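Local coordinates for lysosome-associated membrane glycoprotein 2 (Mus musculus, PDB 5GV3) that helps build lysosomes, supports autophagy and promotes lysosomal acidification by directly inhibiting the proton channel TMEM175, here represented by its membrane-distal first lumenal domain, at residues 20-25 with 68-73. Sequence-based numbering, arbitrary orientation.
Sequences MNFTIT and VSWAVN. With NAG (2-acetamido-2-deoxy-beta-D-glucopyranose), chain M; NAG (2-acetamido-2-deoxy-beta-D-glucopyranose), chain O; NAG (2-acetamido-2-deoxy-beta-D-glucopyranose), chain P.
M20 and F22, in residues 20-25 of strand 11-28, meet the indole of W70, in residues 68-73 of strand 68-76, in the buried interior between two beta-sheets of the first lumenal domain. The backbones stay well apart, with M20 CA and W70 CA 10.3 Å from each other, and no hydrogen bond joins them, so side chains alone bridge the gap.

The Met-aromatic contact lies over one face of the indole. M20 SD sits above the five-membered ring, 4.0 Å from its centroid and only 10° off the normal. A turn about the CG-SD bond (chi3 48°) then folds the methyl onto the neighbouring ring: M20 CE makes a CH-pi contact 3.4 Å from the centroid of the six-membered ring of W70, with M20 CE 3.3 Å from both CZ2 and CE2 of W70. Thioether and methyl thus share the bicyclic surface, one to each ring.

The aromatic pair is less regular. F22 directs its far end at the pyrrole part of the indole, with F22 CZ 3.4 Å from W70 CD1, while the two planes are inclined at 36° and the centroids lie 5.3 Å apart. W70 reaches into this interface with CG anti to its backbone N. Its one polar atom, NE1, is hydrogen-bonded to the Y140 hydroxyl on strand 136-146, and I60, I62 and I86 from the strands beside 68-76 also pack against the indole.

N21 and N73 carry N-linked glycans on ND2, and the two sugars lie far apart, beyond opposite sides of this apolar layer. The sheets meet here through apolar, CH-pi and Met-aromatic packing, probably held by dispersion and burial of nonpolar surface, while the NE1 bond satisfies the buried indole N-H and probably helps fix the ring's orientation against the methionine.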
loop_
_atom_site.group_PDB
_atom_site.type_symbol
_atom_site.label_atom_id
_atom_site.label_comp_id
_atom_site.label_asym_id
_atom_site.label_seq_id
_atom_site.Cartn_x
_atom_site.Cartn_y
_atom_site.Cartn_z
ATOM N N MET A 20 7.342 0.400 1.134
ATOM C CA MET A 20 6.858 -0.983 1.024
ATOM C C MET A 20 7.658 -1.833 0.057
ATOM O O MET A 20 8.230 -1.322 -0.902
ATOM C CB MET A 20 5.376 -0.980 0.623
ATOM C CG MET A 20 5.065 -0.206 -0.665
ATOM S SD MET A 20 3.382 -0.406 -1.335
ATOM C CE MET A 20 2.406 -0.158 0.081
ATOM N N ASN A 21 7.742 -3.125 0.346
ATOM C CA ASN A 21 8.293 -4.060 -0.620
ATOM C C ASN A 21 7.501 -5.371 -0.557
ATOM O O ASN A 21 6.753 -5.625 0.407
ATOM C CB ASN A 21 9.836 -4.222 -0.490
ATOM C CG ASN A 21 10.313 -4.893 0.790
ATOM O OD1 ASN A 21 9.582 -5.602 1.477
ATOM N ND2 ASN A 21 11.605 -4.670 1.092
ATOM N N PHE A 22 7.603 -6.153 -1.628
ATOM C CA PHE A 22 6.814 -7.371 -1.791
ATOM C C PHE A 22 7.679 -8.544 -2.195
ATOM O O PHE A 22 8.362 -8.507 -3.213
ATOM C CB PHE A 22 5.734 -7.160 -2.851
ATOM C CG PHE A 22 4.805 -6.023 -2.544
ATOM C CD1 PHE A 22 3.883 -6.123 -1.521
ATOM C CD2 PHE A 22 4.881 -4.842 -3.257
ATOM C CE1 PHE A 22 3.038 -5.069 -1.229
ATOM C CE2 PHE A 22 4.043 -3.781 -2.970
ATOM C CZ PHE A 22 3.121 -3.891 -1.957
ATOM N N THR A 23 7.659 -9.586 -1.378
ATOM C CA THR A 23 8.405 -10.790 -1.688
ATOM C C THR A 23 7.452 -11.791 -2.331
ATOM O O THR A 23 6.541 -12.297 -1.679
ATOM C CB THR A 23 9.061 -11.374 -0.433
ATOM O OG1 THR A 23 9.855 -10.364 0.195
ATOM C CG2 THR A 23 9.961 -12.540 -0.790
ATOM N N ILE A 24 7.644 -12.037 -3.625
ATOM C CA ILE A 24 6.721 -12.869 -4.392
ATOM C C ILE A 24 7.354 -14.181 -4.853
ATOM O O ILE A 24 8.438 -14.190 -5.444
ATOM C CB ILE A 24 6.192 -12.125 -5.634
ATOM C CG1 ILE A 24 5.533 -10.807 -5.221
ATOM C CG2 ILE A 24 5.204 -13.016 -6.420
ATOM C CD1 ILE A 24 5.111 -9.944 -6.384
ATOM N N THR A 25 6.678 -15.287 -4.559
ATOM C CA THR A 25 7.086 -16.590 -5.068
ATOM C C THR A 25 6.184 -16.967 -6.234
ATOM O O THR A 25 4.965 -16.960 -6.102
ATOM C CB THR A 25 7.013 -17.685 -3.986
ATOM O OG1 THR A 25 7.798 -17.301 -2.852
ATOM C CG2 THR A 25 7.543 -19.018 -4.534
ATOM N N VAL A 68 3.431 -4.509 -11.416
ATOM C CA VAL A 68 2.814 -4.452 -10.111
ATOM C C VAL A 68 1.975 -3.209 -9.884
ATOM O O VAL A 68 2.408 -2.092 -10.156
ATOM C CB VAL A 68 3.897 -4.518 -9.017
ATOM C CG1 VAL A 68 3.293 -4.312 -7.651
ATOM C CG2 VAL A 68 4.633 -5.850 -9.078
ATOM N N SER A 69 0.761 -3.427 -9.401
ATOM C CA SER A 69 -0.103 -2.341 -8.987
ATOM C C SER A 69 -0.536 -2.642 -7.554
ATOM O O SER A 69 -0.503 -3.791 -7.115
ATOM C CB SER A 69 -1.308 -2.201 -9.916
ATOM O OG SER A 69 -2.107 -3.361 -9.890
ATOM N N TRP A 70 -0.914 -1.601 -6.823
ATOM C CA TRP A 70 -1.216 -1.733 -5.405
ATOM C C TRP A 70 -2.254 -0.693 -5.024
ATOM O O TRP A 70 -2.230 0.435 -5.527
ATOM C CB TRP A 70 0.058 -1.576 -4.571
ATOM C CG TRP A 70 -0.140 -1.683 -3.091
ATOM C CD1 TRP A 70 -0.062 -2.811 -2.335
ATOM C CD2 TRP A 70 -0.458 -0.615 -2.188
ATOM N NE1 TRP A 70 -0.302 -2.514 -1.014
ATOM C CE2 TRP A 70 -0.552 -1.174 -0.898
ATOM C CE3 TRP A 70 -0.670 0.761 -2.345
ATOM C CZ2 TRP A 70 -0.853 -0.402 0.232
ATOM C CZ3 TRP A 70 -0.962 1.525 -1.220
ATOM C CH2 TRP A 70 -1.045 0.940 0.050
ATOM N N ALA A 71 -3.174 -1.066 -4.145
ATOM C CA ALA A 71 -4.254 -0.158 -3.768
ATOM C C ALA A 71 -4.673 -0.355 -2.316
ATOM O O ALA A 71 -4.427 -1.409 -1.728
ATOM C CB ALA A 71 -5.453 -0.346 -4.701
ATOM N N VAL A 72 -5.329 0.659 -1.758
ATOM C CA VAL A 72 -5.832 0.607 -0.389
ATOM C C VAL A 72 -7.068 1.491 -0.243
ATOM O O VAL A 72 -7.209 2.502 -0.926
ATOM C CB VAL A 72 -4.741 1.031 0.642
ATOM C CG1 VAL A 72 -4.196 2.425 0.341
ATOM C CG2 VAL A 72 -5.255 0.933 2.083
ATOM N N ASN A 73 -7.976 1.078 0.634
ATOM C CA ASN A 73 -9.171 1.846 0.951
ATOM C C ASN A 73 -9.117 2.514 2.285
ATOM O O ASN A 73 -8.620 1.948 3.257
ATOM C CB ASN A 73 -10.417 0.972 0.992
ATOM C CG ASN A 73 -11.112 0.866 -0.313
ATOM O OD1 ASN A 73 -10.910 1.668 -1.225
ATOM N ND2 ASN A 73 -11.987 -0.124 -0.399
HETATM C C1 NAG M . 12.339 -5.177 2.232
HETATM C C2 NAG M . 13.858 -5.053 2.051
HETATM C C3 NAG M . 14.582 -5.622 3.268
HETATM C C4 NAG M . 14.051 -4.986 4.547
HETATM C C5 NAG M . 12.532 -5.111 4.617
HETATM C C6 NAG M . 11.938 -4.379 5.797
HETATM C C7 NAG M . 14.806 -5.057 -0.218
HETATM C C8 NAG M . 15.215 -5.899 -1.392
HETATM N N2 NAG M . 14.305 -5.716 0.834
HETATM O O3 NAG M . 15.979 -5.382 3.152
HETATM O O4 NAG M . 14.637 -5.619 5.680
HETATM O O5 NAG M . 11.948 -4.527 3.444
HETATM O O6 NAG M . 12.095 -2.977 5.638
HETATM O O7 NAG M . 14.923 -3.835 -0.222
HETATM C C1 NAG O . -12.801 -0.434 -1.532
HETATM C C2 NAG O . -14.220 0.127 -1.411
HETATM C C3 NAG O . -15.073 -0.350 -2.589
HETATM C C4 NAG O . -14.360 -0.069 -3.910
HETATM C C5 NAG O . -12.935 -0.617 -3.860
HETATM C C6 NAG O . -12.112 -0.314 -5.088
HETATM C C7 NAG O . -15.917 0.281 0.375
HETATM C C8 NAG O . -16.378 -0.275 1.691
HETATM N N2 NAG O . -14.819 -0.279 -0.141
HETATM O O3 NAG O . -16.343 0.288 -2.565
HETATM O O4 NAG O . -15.061 -0.678 -4.988
HETATM O O5 NAG O . -12.245 -0.032 -2.753
HETATM O O6 NAG O . -10.744 -0.628 -4.862
HETATM O O7 NAG O . -16.518 1.186 -0.193
HETATM C C1 NAG P . 5.689 -23.859 -6.874
HETATM C C2 NAG P . 4.360 -23.117 -7.008
HETATM C C3 NAG P . 3.199 -24.103 -7.134
HETATM C C4 NAG P . 3.458 -25.114 -8.238
HETATM C C5 NAG P . 4.793 -25.801 -7.992
HETATM C C6 NAG P . 5.163 -26.792 -9.073
HETATM C C7 NAG P . 4.440 -20.926 -5.895
HETATM C C8 NAG P . 4.133 -20.172 -4.640
HETATM N N2 NAG P . 4.144 -22.231 -5.878
HETATM O O3 NAG P . 2.013 -23.373 -7.421
HETATM O O4 NAG P . 2.420 -26.088 -8.252
HETATM O O5 NAG P . 5.834 -24.812 -7.957
HETATM O O6 NAG P . 6.560 -27.042 -9.056
HETATM O O7 NAG P . 4.935 -20.382 -6.876
#